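Local structure of coclaurine N-methyltransferase (Coptis japonica, 6GKV) at residues Val8-Gln13 against Gly17-Asp22; Ala33-Trp38 against Glu340-Ser345; Glu248-Ala253 against Cys327-Glu332; Ala297-Ile302 against Lys318-Trp323. The protein catalyses the transfer of a methyl group from S-adenosyl-L-methionine to the ring nitrogen of coclaurine and related tetrahydroisoquinolines in plant alkaloid biosynthesis. All blocks are in the same frame, centred on the assembly; numbering follows the deposited sequence.

Contact 1. Residues Val8-Gln13 against Gly17-Asp22; sequences VELLKQ and GLVPYD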
loop_
_atom_site.group_PDB
_atom_site.type_symbol
_atom_site.label_atom_id
_atom_site.label_comp_id
_atom_site.label_asym_id
_atom_site.label_seq_id
_atom_site.Cartn_x
_atom_site.Cartn_y
_atom_site.Cartn_z
ATOM N N VAL A 8 26.890 12.959 23.987
ATOM C CA VAL A 8 26.842 12.301 25.296
ATOM C C VAL A 8 26.678 13.313 26.427
ATOM O O VAL A 8 26.110 12.987 27.463
ATOM C CB VAL A 8 28.113 11.432 25.583
ATOM C CG1 VAL A 8 28.435 10.545 24.400
ATOM C CG2 VAL A 8 29.298 12.285 25.936
ATOM N N GLU A 9 27.150 14.539 26.217
ATOM C CA GLU A 9 26.905 15.608 27.175
ATOM C C GLU A 9 25.434 16.024 27.130
ATOM O O GLU A 9 24.823 16.269 28.162
ATOM C CB GLU A 9 27.821 16.807 26.906
ATOM C CG GLU A 9 27.697 17.942 27.919
ATOM C CD GLU A 9 28.058 17.530 29.340
ATOM O OE1 GLU A 9 28.827 16.563 29.488
ATOM O OE2 GLU A 9 27.580 18.178 30.298
ATOM N N LEU A 10 24.860 16.075 25.936
ATOM C CA LEU A 10 23.436 16.401 25.776
ATOM C C LEU A 10 22.539 15.388 26.461
ATOM O O LEU A 10 21.647 15.755 27.230
ATOM C CB LEU A 10 23.053 16.484 24.295
ATOM C CG LEU A 10 21.551 16.667 24.066
ATOM C CD1 LEU A 10 21.149 18.101 24.432
ATOM C CD2 LEU A 10 21.209 16.338 22.640
ATOM N N LEU A 11 22.771 14.113 26.158
ATOM C CA LEU A 11 22.055 13.024 26.820
ATOM C C LEU A 11 22.100 13.149 28.359
ATOM O O LEU A 11 21.074 12.965 28.999
ATOM C CB LEU A 11 22.598 11.655 26.351
ATOM C CG LEU A 11 22.312 11.381 24.857
ATOM C CD1 LEU A 11 22.580 9.943 24.393
ATOM C CD2 LEU A 11 20.886 11.782 24.476
ATOM N N LYS A 12 23.235 13.508 28.965
ATOM C CA LYS A 12 23.237 13.633 30.446
ATOM C C LYS A 12 22.525 14.865 30.990
ATOM O O LYS A 12 21.893 14.829 32.041
ATOM C CB LYS A 12 24.648 13.600 31.024
ATOM C CG LYS A 12 25.543 12.580 30.405
ATOM C CD LYS A 12 26.901 12.511 31.135
ATOM C CE LYS A 12 27.338 13.839 31.739
ATOM N NZ LYS A 12 28.188 14.619 30.806
ATOM N N GLN A 13 22.620 15.959 30.269
ATOM C CA GLN A 13 21.825 17.131 30.587
ATOM C C GLN A 13 20.325 16.855 30.594
ATOM O O GLN A 13 19.582 17.386 31.437
ATOM C CB GLN A 13 22.110 18.206 29.577
ATOM C CG GLN A 13 23.508 18.707 29.603
ATOM C CD GLN A 13 23.611 19.919 28.725
ATOM O OE1 GLN A 13 22.634 20.639 28.560
ATOM N NE2 GLN A 13 24.794 20.187 28.176
ATOM N N GLY A 17 17.787 16.913 33.563
ATOM C CA GLY A 17 16.682 17.838 33.456
ATOM C C GLY A 17 17.138 19.277 33.388
ATOM O O GLY A 17 16.445 20.169 33.880
ATOM N N LEU A 18 18.279 19.500 32.735
ATOM C CA LEU A 18 18.905 20.824 32.659
ATOM C C LEU A 18 18.657 21.559 31.345
ATOM O O LEU A 18 19.111 22.694 31.165
ATOM C CB LEU A 18 20.421 20.703 32.860
ATOM C CG LEU A 18 20.989 19.831 33.991
ATOM C CD1 LEU A 18 22.502 19.854 33.926
ATOM C CD2 LEU A 18 20.473 20.266 35.360
ATOM N N VAL A 19 17.956 20.908 30.422
ATOM C CA VAL A 19 17.640 21.497 29.123
ATOM C C VAL A 19 16.154 21.860 29.058
ATOM O O VAL A 19 15.295 20.995 29.267
ATOM C CB VAL A 19 18.000 20.527 27.979
ATOM C CG1 VAL A 19 17.699 21.144 26.624
ATOM C CG2 VAL A 19 19.466 20.122 28.082
ATOM N N PRO A 20 15.843 23.140 28.770
ATOM C CA PRO A 20 14.452 23.626 28.747
ATOM C C PRO A 20 13.619 22.909 27.676
ATOM O O PRO A 20 14.192 22.482 26.676
ATOM C CB PRO A 20 14.598 25.115 28.425
ATOM C CG PRO A 20 16.039 25.435 28.712
ATOM C CD PRO A 20 16.792 24.194 28.379
ATOM N N TYR A 21 12.310 22.774 27.893
ATOM C CA TYR A 21 11.444 22.004 26.991
ATOM C C TYR A 21 11.567 22.386 25.529
ATOM O O TYR A 21 11.606 21.505 24.668
ATOM C CB TYR A 21 9.973 22.129 27.396
ATOM C CG TYR A 21 9.533 21.156 28.455
ATOM C CD1 TYR A 21 10.425 20.249 28.995
ATOM C CD2 TYR A 21 8.232 21.170 28.938
ATOM C CE1 TYR A 21 10.035 19.382 29.999
ATOM C CE2 TYR A 21 7.828 20.306 29.927
ATOM C CZ TYR A 21 8.734 19.407 30.462
ATOM O OH TYR A 21 8.352 18.523 31.455
ATOM N N ASP A 22 11.628 23.690 25.262
ATOM C CA ASP A 22 11.665 24.218 23.897
ATOM C C ASP A 22 12.949 23.881 23.184
ATOM O O ASP A 22 12.942 23.623 21.981
ATOM C CB ASP A 22 11.490 25.738 23.891
ATOM C CG ASP A 22 10.094 26.155 24.265
ATOM O OD1 ASP A 22 9.200 25.281 24.250
ATOM O OD2 ASP A 22 9.889 27.344 24.576
#

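Contact 2. Residues Ala33-Trp38 against Glu340-Ser345; sequences ARRLQW and EEWMAS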
loop_
_atom_site.group_PDB
_atom_site.type_symbol
_atom_site.label_atom_id
_atom_site.label_comp_id
_atom_site.label_asym_id
_atom_site.label_seq_id
_atom_site.Cartn_x
_atom_site.Cartn_y
_atom_site.Cartn_z
ATOM N N ALA A 33 13.468 15.916 11.014
ATOM C CA ALA A 33 13.800 16.441 9.693
ATOM C C ALA A 33 14.778 15.524 8.984
ATOM O O ALA A 33 14.578 15.161 7.836
ATOM C CB ALA A 33 14.387 17.841 9.811
ATOM N N ARG A 34 15.827 15.124 9.693
ATOM C CA ARG A 34 16.851 14.282 9.094
ATOM C C ARG A 34 16.372 12.855 8.799
ATOM O O ARG A 34 16.918 12.203 7.907
ATOM C CB ARG A 34 18.077 14.216 9.993
ATOM C CG ARG A 34 18.906 15.501 10.092
ATOM C CD ARG A 34 20.078 15.299 11.076
ATOM N NE ARG A 34 21.034 14.318 10.570
ATOM C CZ ARG A 34 21.440 13.231 11.222
ATOM N NH1 ARG A 34 20.991 12.954 12.442
ATOM N NH2 ARG A 34 22.308 12.416 10.640
ATOM N N ARG A 35 15.391 12.358 9.556
ATOM C CA ARG A 35 14.861 11.016 9.309
ATOM C C ARG A 35 13.977 11.055 8.059
ATOM O O ARG A 35 14.057 10.172 7.200
ATOM C CB ARG A 35 14.068 10.484 10.510
ATOM C CG ARG A 35 13.551 9.041 10.307
ATOM C CD ARG A 35 14.323 8.103 11.195
ATOM N NE ARG A 35 15.027 7.082 10.447
ATOM C CZ ARG A 35 15.979 6.316 10.962
ATOM N NH1 ARG A 35 16.576 5.403 10.205
ATOM N NH2 ARG A 35 16.329 6.473 12.229
ATOM N N LEU A 36 13.154 12.095 7.945
ATOM C CA LEU A 36 12.385 12.317 6.725
ATOM C C LEU A 36 13.295 12.333 5.494
ATOM O O LEU A 36 12.962 11.788 4.439
ATOM C CB LEU A 36 11.605 13.623 6.813
ATOM C CG LEU A 36 10.453 13.618 7.817
ATOM C CD1 LEU A 36 9.587 14.843 7.583
ATOM C CD2 LEU A 36 9.632 12.347 7.710
ATOM N N GLN A 37 14.455 12.945 5.645
ATOM C CA GLN A 37 15.368 13.127 4.527
ATOM C C GLN A 37 15.977 11.790 4.137
ATOM O O GLN A 37 16.203 11.507 2.966
ATOM C CB GLN A 37 16.457 14.138 4.897
ATOM C CG GLN A 37 17.523 14.363 3.849
ATOM C CD GLN A 37 17.039 15.219 2.706
ATOM O OE1 GLN A 37 16.420 16.266 2.916
ATOM N NE2 GLN A 37 17.320 14.781 1.480
ATOM N N TRP A 38 16.233 10.970 5.147
ATOM C CA TRP A 38 16.804 9.648 4.972
ATOM C C TRP A 38 15.723 8.682 4.492
ATOM O O TRP A 38 15.993 7.752 3.732
ATOM C CB TRP A 38 17.426 9.193 6.298
ATOM C CG TRP A 38 17.730 7.738 6.421
ATOM C CD1 TRP A 38 18.948 7.142 6.263
ATOM C CD2 TRP A 38 16.807 6.688 6.762
ATOM N NE1 TRP A 38 18.839 5.785 6.468
ATOM C CE2 TRP A 38 17.537 5.481 6.778
ATOM C CE3 TRP A 38 15.423 6.648 7.023
ATOM C CZ2 TRP A 38 16.937 4.246 7.055
ATOM C CZ3 TRP A 38 14.830 5.425 7.296
ATOM C CH2 TRP A 38 15.580 4.240 7.302
ATOM N N GLU A 340 0.919 14.929 9.486
ATOM C CA GLU A 340 0.782 14.287 8.188
ATOM C C GLU A 340 2.070 13.598 7.771
ATOM O O GLU A 340 2.334 13.431 6.588
ATOM C CB GLU A 340 0.353 15.332 7.138
ATOM C CG GLU A 340 -1.103 15.753 7.309
ATOM C CD GLU A 340 -2.063 14.584 7.011
ATOM O OE1 GLU A 340 -1.805 13.844 6.031
ATOM O OE2 GLU A 340 -3.060 14.385 7.755
ATOM N N GLU A 341 2.878 13.218 8.755
ATOM C CA GLU A 341 4.076 12.424 8.508
ATOM C C GLU A 341 3.998 11.092 9.274
ATOM O O GLU A 341 3.782 10.034 8.689
ATOM C CB GLU A 341 5.330 13.200 8.910
ATOM C CG GLU A 341 5.571 14.463 8.091
ATOM C CD GLU A 341 5.911 14.179 6.637
ATOM O OE1 GLU A 341 6.188 13.020 6.299
ATOM O OE2 GLU A 341 5.925 15.120 5.823
ATOM N N TRP A 342 4.218 11.160 10.582
ATOM C CA TRP A 342 4.087 10.000 11.451
ATOM C C TRP A 342 2.672 10.008 11.997
ATOM O O TRP A 342 2.149 11.069 12.368
ATOM C CB TRP A 342 5.132 10.032 12.574
ATOM C CG TRP A 342 6.536 9.754 12.086
ATOM C CD1 TRP A 342 7.071 8.531 11.815
ATOM C CD2 TRP A 342 7.565 10.718 11.796
ATOM N NE1 TRP A 342 8.373 8.670 11.385
ATOM C CE2 TRP A 342 8.695 9.981 11.370
ATOM C CE3 TRP A 342 7.644 12.108 11.902
ATOM C CZ2 TRP A 342 9.898 10.623 11.027
ATOM C CZ3 TRP A 342 8.852 12.730 11.563
ATOM C CH2 TRP A 342 9.955 11.987 11.126
ATOM N N MET A 343 2.048 8.834 12.030
ATOM C CA MET A 343 0.631 8.750 12.335
ATOM C C MET A 343 0.203 7.339 12.715
ATOM O O MET A 343 1.039 6.454 12.927
ATOM C CB MET A 343 -0.191 9.237 11.133
ATOM C CG MET A 343 0.237 8.602 9.792
ATOM S SD MET A 343 -0.673 9.235 8.350
ATOM C CE MET A 343 0.246 10.711 7.945
ATOM N N ALA A 344 -1.111 7.147 12.775
ATOM C CA ALA A 344 -1.708 5.877 13.157
ATOM C C ALA A 344 -2.503 5.226 12.025
ATOM O O ALA A 344 -3.275 5.873 11.313
ATOM C CB ALA A 344 -2.597 6.068 14.371
ATOM N N SER A 345 -2.298 3.922 11.877
ATOM C CA SER A 345 -2.967 3.102 10.868
ATOM C C SER A 345 -3.871 2.052 11.488
ATOM O O SER A 345 -3.454 1.313 12.397
ATOM C CB SER A 345 -1.920 2.421 9.987
ATOM O OG SER A 345 -2.503 1.492 9.088
#

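Contact 3. Residues Glu248-Ala253 against Cys327-Glu332; sequences EYVFPA and CLSGME. With F2W (6,7-dimethoxy-2-methyl-1,2,3,4-tetrahydroisoquinolin-2-ium), chain D.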
loop_
_atom_site.group_PDB
_atom_site.type_symbol
_atom_site.label_atom_id
_atom_site.label_comp_id
_atom_site.label_asym_id
_atom_site.label_seq_id
_atom_site.Cartn_x
_atom_site.Cartn_y
_atom_site.Cartn_z
ATOM N N GLU A 248 17.410 6.283 19.848
ATOM C CA GLU A 248 17.497 5.438 21.048
ATOM C C GLU A 248 17.238 6.159 22.368
ATOM O O GLU A 248 17.340 5.556 23.427
ATOM C CB GLU A 248 18.857 4.759 21.105
ATOM C CG GLU A 248 18.937 3.535 20.229
ATOM C CD GLU A 248 20.353 3.072 20.001
ATOM O OE1 GLU A 248 21.272 3.684 20.581
ATOM O OE2 GLU A 248 20.547 2.108 19.230
ATOM N N TYR A 249 16.915 7.446 22.297
ATOM C CA TYR A 249 16.565 8.256 23.467
ATOM C C TYR A 249 15.506 7.589 24.352
ATOM O O TYR A 249 15.658 7.561 25.556
ATOM C CB TYR A 249 16.071 9.617 22.974
ATOM C CG TYR A 249 15.623 10.705 23.947
ATOM C CD1 TYR A 249 16.303 10.986 25.152
ATOM C CD2 TYR A 249 14.575 11.546 23.585
ATOM C CE1 TYR A 249 15.880 12.053 25.985
ATOM C CE2 TYR A 249 14.156 12.591 24.389
ATOM C CZ TYR A 249 14.801 12.855 25.577
ATOM O OH TYR A 249 14.321 13.924 26.319
ATOM N N VAL A 250 14.443 7.048 23.756
ATOM C CA VAL A 250 13.281 6.579 24.524
ATOM C C VAL A 250 13.161 5.048 24.610
ATOM O O VAL A 250 13.003 4.490 25.702
ATOM C CB VAL A 250 11.981 7.142 23.926
ATOM C CG1 VAL A 250 10.782 6.377 24.418
ATOM C CG2 VAL A 250 11.844 8.600 24.282
ATOM N N PHE A 251 13.223 4.385 23.458
ATOM C CA PHE A 251 13.091 2.937 23.373
ATOM C C PHE A 251 14.457 2.267 23.262
ATOM O O PHE A 251 15.305 2.720 22.495
ATOM C CB PHE A 251 12.232 2.536 22.173
ATOM C CG PHE A 251 10.845 3.114 22.196
ATOM C CD1 PHE A 251 10.583 4.358 21.622
ATOM C CD2 PHE A 251 9.808 2.423 22.808
ATOM C CE1 PHE A 251 9.317 4.895 21.662
ATOM C CE2 PHE A 251 8.530 2.956 22.841
ATOM C CZ PHE A 251 8.284 4.193 22.271
ATOM N N PRO A 252 14.672 1.185 24.034
ATOM C CA PRO A 252 15.929 0.423 23.942
ATOM C C PRO A 252 16.226 -0.066 22.509
ATOM O O PRO A 252 15.312 -0.296 21.706
ATOM C CB PRO A 252 15.704 -0.758 24.900
ATOM C CG PRO A 252 14.215 -0.762 25.225
ATOM C CD PRO A 252 13.768 0.658 25.077
ATOM N N ALA A 253 17.507 -0.204 22.193
ATOM C CA ALA A 253 17.916 -0.570 20.845
ATOM C C ALA A 253 17.301 -1.897 20.401
ATOM O O ALA A 253 17.171 -2.838 21.201
ATOM C CB ALA A 253 19.432 -0.638 20.759
ATOM N N CYS A 327 7.236 11.399 26.302
ATOM C CA CYS A 327 6.130 12.219 25.878
ATOM C C CYS A 327 6.545 13.340 24.904
ATOM O O CYS A 327 5.795 13.689 23.995
ATOM C CB CYS A 327 5.447 12.796 27.116
ATOM S SG CYS A 327 4.804 11.570 28.234
ATOM N N LEU A 328 7.738 13.887 25.081
ATOM C CA LEU A 328 8.233 14.926 24.190
ATOM C C LEU A 328 8.534 14.324 22.830
ATOM O O LEU A 328 8.199 14.930 21.788
ATOM C CB LEU A 328 9.491 15.592 24.756
ATOM C CG LEU A 328 9.426 16.470 26.017
ATOM C CD1 LEU A 328 10.802 16.984 26.275
ATOM C CD2 LEU A 328 8.474 17.651 25.855
ATOM N N SER A 329 9.200 13.160 22.840
ATOM C CA SER A 329 9.401 12.395 21.612
ATOM C C SER A 329 8.061 12.154 20.907
ATOM O O SER A 329 7.926 12.411 19.716
ATOM C CB SER A 329 10.075 11.061 21.895
ATOM O OG SER A 329 11.418 11.262 22.268
ATOM N N GLY A 330 7.070 11.685 21.658
ATOM C CA GLY A 330 5.743 11.468 21.108
ATOM C C GLY A 330 5.109 12.731 20.550
ATOM O O GLY A 330 4.577 12.723 19.441
ATOM N N MET A 331 5.162 13.817 21.313
ATOM C CA MET A 331 4.594 15.088 20.856
ATOM C C MET A 331 5.158 15.571 19.519
ATOM O O MET A 331 4.424 15.868 18.597
ATOM C CB MET A 331 4.818 16.180 21.892
ATOM C CG MET A 331 3.669 16.368 22.840
ATOM S SD MET A 331 4.040 17.674 24.019
ATOM C CE MET A 331 4.103 19.083 22.951
ATOM N N GLU A 332 6.471 15.651 19.429
ATOM C CA GLU A 332 7.083 16.261 18.272
ATOM C C GLU A 332 7.074 15.335 17.072
ATOM O O GLU A 332 6.991 15.792 15.941
ATOM C CB GLU A 332 8.521 16.676 18.584
ATOM C CG GLU A 332 8.655 17.808 19.582
ATOM C CD GLU A 332 7.843 19.016 19.216
ATOM O OE1 GLU A 332 8.065 19.571 18.111
ATOM O OE2 GLU A 332 6.985 19.417 20.041
HETATM C CAM F2W D . 6.010 8.224 22.449
HETATM O OAK F2W D . 6.430 7.657 21.187
HETATM C CAB F2W D . 5.897 6.402 21.029
HETATM C CAA F2W D . 5.033 5.811 21.959
HETATM C CAF F2W D . 4.565 4.525 21.701
HETATM C CAJ F2W D . 3.678 3.875 22.542
HETATM C CAI F2W D . 3.627 2.314 22.475
HETATM N NAH F2W D . 3.285 2.022 21.073
HETATM C CAO F2W D . 3.519 0.566 21.002
HETATM C CAG F2W D . 4.457 2.603 20.413
HETATM C CAE F2W D . 4.876 3.891 20.529
HETATM C CAD F2W D . 5.760 4.466 19.619
HETATM C CAC F2W D . 6.236 5.742 19.858
HETATM O OAL F2W D . 7.103 6.412 19.036
HETATM C CAN F2W D . 7.503 5.796 17.797
#

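Contact 4. Residues Ala297-Ile302 against Lys318-Trp323; sequences ANLDVI and KLINYW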
loop_
_atom_site.group_PDB
_atom_site.type_symbol
_atom_site.label_atom_id
_atom_site.label_comp_id
_atom_site.label_asym_id
_atom_site.label_seq_id
_atom_site.Cartn_x
_atom_site.Cartn_y
_atom_site.Cartn_z
ATOM N N ALA A 297 2.448 18.448 36.656
ATOM C CA ALA A 297 1.455 18.949 37.593
ATOM C C ALA A 297 1.413 18.091 38.865
ATOM O O ALA A 297 0.865 18.500 39.893
ATOM C CB ALA A 297 0.081 18.998 36.914
ATOM N N ASN A 298 1.994 16.897 38.801
ATOM C CA ASN A 298 1.986 16.015 39.961
ATOM C C ASN A 298 3.381 15.568 40.328
ATOM O O ASN A 298 3.580 14.436 40.763
ATOM C CB ASN A 298 1.121 14.786 39.709
ATOM C CG ASN A 298 -0.247 15.136 39.203
ATOM O OD1 ASN A 298 -1.154 15.467 39.974
ATOM N ND2 ASN A 298 -0.409 15.071 37.896
ATOM N N LEU A 299 4.350 16.454 40.139
ATOM C CA LEU A 299 5.717 16.167 40.534
ATOM C C LEU A 299 5.792 15.997 42.044
ATOM O O LEU A 299 6.654 15.283 42.550
ATOM C CB LEU A 299 6.658 17.277 40.067
ATOM C CG LEU A 299 6.793 17.267 38.546
ATOM C CD1 LEU A 299 7.582 18.471 38.042
ATOM C CD2 LEU A 299 7.427 15.959 38.090
ATOM N N ASP A 300 4.873 16.641 42.759
ATOM C CA ASP A 300 4.855 16.555 44.213
ATOM C C ASP A 300 4.592 15.120 44.715
ATOM O O ASP A 300 5.073 14.756 45.784
ATOM C CB ASP A 300 3.825 17.539 44.806
ATOM C CG ASP A 300 2.415 17.341 44.254
ATOM O OD1 ASP A 300 2.278 16.869 43.105
ATOM O OD2 ASP A 300 1.442 17.671 44.974
ATOM N N VAL A 301 3.861 14.312 43.944
ATOM C CA VAL A 301 3.546 12.921 44.314
ATOM C C VAL A 301 4.383 11.906 43.514
ATOM O O VAL A 301 4.624 10.775 43.962
ATOM C CB VAL A 301 2.024 12.619 44.127
ATOM C CG1 VAL A 301 1.551 13.076 42.765
ATOM C CG2 VAL A 301 1.706 11.137 44.318
ATOM N N ILE A 302 4.852 12.318 42.342
ATOM C CA ILE A 302 5.676 11.442 41.512
ATOM C C ILE A 302 7.112 11.353 42.047
ATOM O O ILE A 302 7.716 10.281 42.050
ATOM C CB ILE A 302 5.684 11.914 40.047
ATOM C CG1 ILE A 302 4.279 11.751 39.447
ATOM C CG2 ILE A 302 6.700 11.133 39.227
ATOM C CD1 ILE A 302 4.172 12.117 37.968
ATOM N N LYS A 318 16.551 11.047 36.982
ATOM C CA LYS A 318 16.748 10.473 35.652
ATOM C C LYS A 318 15.453 9.840 35.147
ATOM O O LYS A 318 15.126 9.935 33.963
ATOM C CB LYS A 318 17.880 9.438 35.643
ATOM C CG LYS A 318 19.299 10.039 35.821
ATOM C CD LYS A 318 20.393 8.951 35.735
ATOM C CE LYS A 318 21.806 9.517 35.871
ATOM N NZ LYS A 318 22.482 9.197 37.183
ATOM N N LEU A 319 14.698 9.235 36.059
ATOM C CA LEU A 319 13.516 8.490 35.666
ATOM C C LEU A 319 12.370 9.404 35.254
ATOM O O LEU A 319 11.657 9.117 34.286
ATOM C CB LEU A 319 13.079 7.571 36.801
ATOM C CG LEU A 319 11.972 6.578 36.463
ATOM C CD1 LEU A 319 12.305 5.791 35.200
ATOM C CD2 LEU A 319 11.789 5.661 37.659
ATOM N N ILE A 320 12.177 10.501 35.980
ATOM C CA ILE A 320 11.108 11.426 35.626
ATOM C C ILE A 320 11.429 12.109 34.276
ATOM O O ILE A 320 10.548 12.322 33.454
ATOM C CB ILE A 320 10.871 12.460 36.745
ATOM C CG1 ILE A 320 9.905 13.552 36.296
ATOM C CG2 ILE A 320 12.150 13.121 37.142
ATOM C CD1 ILE A 320 8.480 13.083 36.149
ATOM N N ASN A 321 12.698 12.410 34.027
ATOM C CA ASN A 321 13.070 13.027 32.765
ATOM C C ASN A 321 13.060 12.002 31.636
ATOM O O ASN A 321 13.031 12.357 30.450
ATOM C CB ASN A 321 14.433 13.693 32.886
ATOM C CG ASN A 321 14.367 14.966 33.685
ATOM O OD1 ASN A 321 13.510 15.813 33.427
ATOM N ND2 ASN A 321 15.257 15.112 34.677
ATOM N N TYR A 322 13.094 10.725 32.014
ATOM C CA TYR A 322 12.917 9.674 31.033
ATOM C C TYR A 322 11.510 9.792 30.480
ATOM O O TYR A 322 11.288 9.773 29.271
ATOM C CB TYR A 322 13.113 8.267 31.615
ATOM C CG TYR A 322 12.609 7.244 30.616
ATOM C CD1 TYR A 322 13.422 6.830 29.568
ATOM C CD2 TYR A 322 11.304 6.747 30.675
ATOM C CE1 TYR A 322 12.969 5.940 28.618
ATOM C CE2 TYR A 322 10.834 5.848 29.711
ATOM C CZ TYR A 322 11.682 5.449 28.692
ATOM O OH TYR A 322 11.270 4.560 27.739
ATOM N N TRP A 323 10.550 9.881 31.392
ATOM C CA TRP A 323 9.166 9.891 30.994
ATOM C C TRP A 323 8.819 11.200 30.263
ATOM O O TRP A 323 8.016 11.202 29.325
ATOM C CB TRP A 323 8.279 9.641 32.213
ATOM C CG TRP A 323 8.227 8.143 32.499
ATOM C CD1 TRP A 323 8.783 7.482 33.566
ATOM C CD2 TRP A 323 7.658 7.126 31.666
ATOM N NE1 TRP A 323 8.562 6.125 33.459
ATOM C CE2 TRP A 323 7.863 5.879 32.286
ATOM C CE3 TRP A 323 6.957 7.144 30.443
ATOM C CZ2 TRP A 323 7.412 4.672 31.754
ATOM C CZ3 TRP A 323 6.504 5.946 29.904
ATOM C CH2 TRP A 323 6.733 4.730 30.555
#

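Contact 1. Residues Val8-Gln13 against Gly17-Asp22
Q13 and L18 meet through the backbone in a Schellman motif that ends helix 2-16 and turns the chain toward helix 21-39. The amide of L18 donates to the carbonyl of Q13, with N to O at 2.8 Å and an almost straight N-H...O angle of 178°. This is the 6→1 bond of the motif. It is made possible by G17, whose positive phi of 76° is easily reached without a side chain. L18 CB stands 3.7 Å from the same Q13 O.

Beyond the turn, V19 runs back beside the helix it has just left, its side chain crossing that of Q13 at about a right angle. One methyl does the work: CG2, anti to the carbonyl carbon of V19, rests 3.6 Å from Q13 CB. Q13 is extended beyond CG, which brings its amide alongside this methyl, OE1 lying 3.2 Å from V19 CG2, a van der Waals approach.

Further out, P20 is the N-cap of helix 21-39. Y21, in the first turn of that helix, binds D296 through its hydroxyl. V19 also packs on I24 and L10 on L27, so both helices share a small apolar seam at the protein surface. A looser contact joins L10 CD1 of helix 2-16 to V19 CG2 at 4.5 Å.

Contact 2. Residues Ala33-Trp38 against Glu340-Ser345
Where strand 342-350 enters the central sheet of the Rossmann-like methyltransferase fold, W342 and E341 meet L36 and R35 of helix 21-39. The strand lies between 221-230 and 272-279 and runs antiparallel to both, the reversed strand of the order 3-2-1-4-5-7-6 familiar from class I methyltransferases. L36 CD2 approaches the benzo end of the indole obliquely, at 3.5 Å from W342 CH2, and also lies 3.8 Å from E341 OE1. L36 CD1 is 3.9 Å from E341 CD. R35 meets the ring differently: its CG comes in at the edge, near the ring plane, 4.0 Å from W342 CZ2.

The first torsion of R35 sets CG anti to the backbone N (chi1 -177°), and bends farther along lead the guanidinium away from the tryptophan. There NH1 stands 3.2 Å above the plane of the W38 ring, offset toward the rim, while NH2 binds the carbonyl of E238. Elsewhere W342 packs on M333 and F334, residues of the alkaloid pocket, and its NE1 is hydrogen-bonded to Y235 OH.

An alanine in place of L36 would probably open a gap beside the benzo ring and leave the E341 side chain without the methyls that pack on it. The E341 carboxylate is buried, yet OE1 is paired with Y40 and H230 and OE2 with N337. These partners probably offset much of the cost of setting a charge against leucine methyls.

Contact 3. Residues Glu248-Ala253 against Cys327-Glu332
Next to the alkaloid pocket of the N-methyltransferase, which the adjoining F251 and G330 line, Y249 and V250 of a loop pack on S329 of helix 313-335. Both reach the same atom. V250 CG2 lies 3.4 Å from S329 OG, and Y249 CD2 approaches that oxygen obliquely, also at 3.4 Å. The serine torsion (chi1 -70°) places OG beside its own backbone N, where it is hydrogen-bonded to the G325 carbonyl one turn back. The hydroxyl can therefore accept apolar neighbours without forfeiting a polar partner.

The residues that follow on each side touch the ligand. F251 turns its edge to the bound N-methylheliamine, CZ being 3.5 Å from CAB, an aromatic carbon bearing a methoxy group. V250 CG1 covers part of one F251 face from 3.4 Å above the plane. An alanine at F251 would probably leave the dimethoxy end of the ligand without this aromatic neighbour and the methyl of V250 without its support.

From helix 313-335, G330 CA sits 3.5 Å from the methoxy carbon CAM, where any CB would clash. The ligand is also hydrogen-bonded to E198 OE1. Close apolar contacts at the methoxy end, with a carboxylate also engaging the ligand, suggest recognition by shape as well as polarity.

Contact 4. Residues Ala297-Ile302 against Lys318-Trp323
In the helical part of the methyltransferase, L299 and I302 pack on I320 where the consecutive helices 299-309 and 313-335, joined by a short loop, lie together. N298 comes first, at the N-cap of helix 299-309. Its side chain leaves the cap unused, ND2 turning back to the R294 carbonyl, and the backbone instead starts the helix: N298 O accepts from V301 N at 3.2 Å and from I302 N at 2.9 Å.

L299 follows on the first turn and crosses I320 at about a right angle. Only one of its branches reaches over, CD2 coming within 3.6 Å of I320 CD1 and 3.9 Å of I320 CG1. Three residues on, I302 points its CB toward the other helix and offers the methyl CG2, which stands anti to its own backbone N. I302 also touches I84 and L295, which brings helix 79-85 and helix 281-297 to the interface.

I320 answers both with one arm. CG1 lies anti to the backbone N (chi1 171°), which sends the chain out from helix 313-335 toward its two partners, and F306 also touches I320. The contact is purely apolar, centred on a single methyl: I320 CD1, already against L299, lies 4.1 Å from I302 CG2.

How the contacts relate
Helix 313-335 organises much of this set: contact 4 uses an early part of it and contact 3 a later part, with centres 16 Å apart. The two are joined directly by a probable hydrogen bond, V250 O to Y322 OH at 2.7 Å. Contact 1 closes first in the chain and touches both, L328 of contact 3 packing on Y21 and N321 of contact 4 lying beside G17. Helix 21-39 then leads to contact 2, 24 Å from contact 1 between centres. Contact 2 spans most of the sequence, so contact 3 nests inside it and contact 4 inside contact 3. N-terminal helices, alkaloid pocket and sheet are thereby linked largely through helices 21-39 and 313-335.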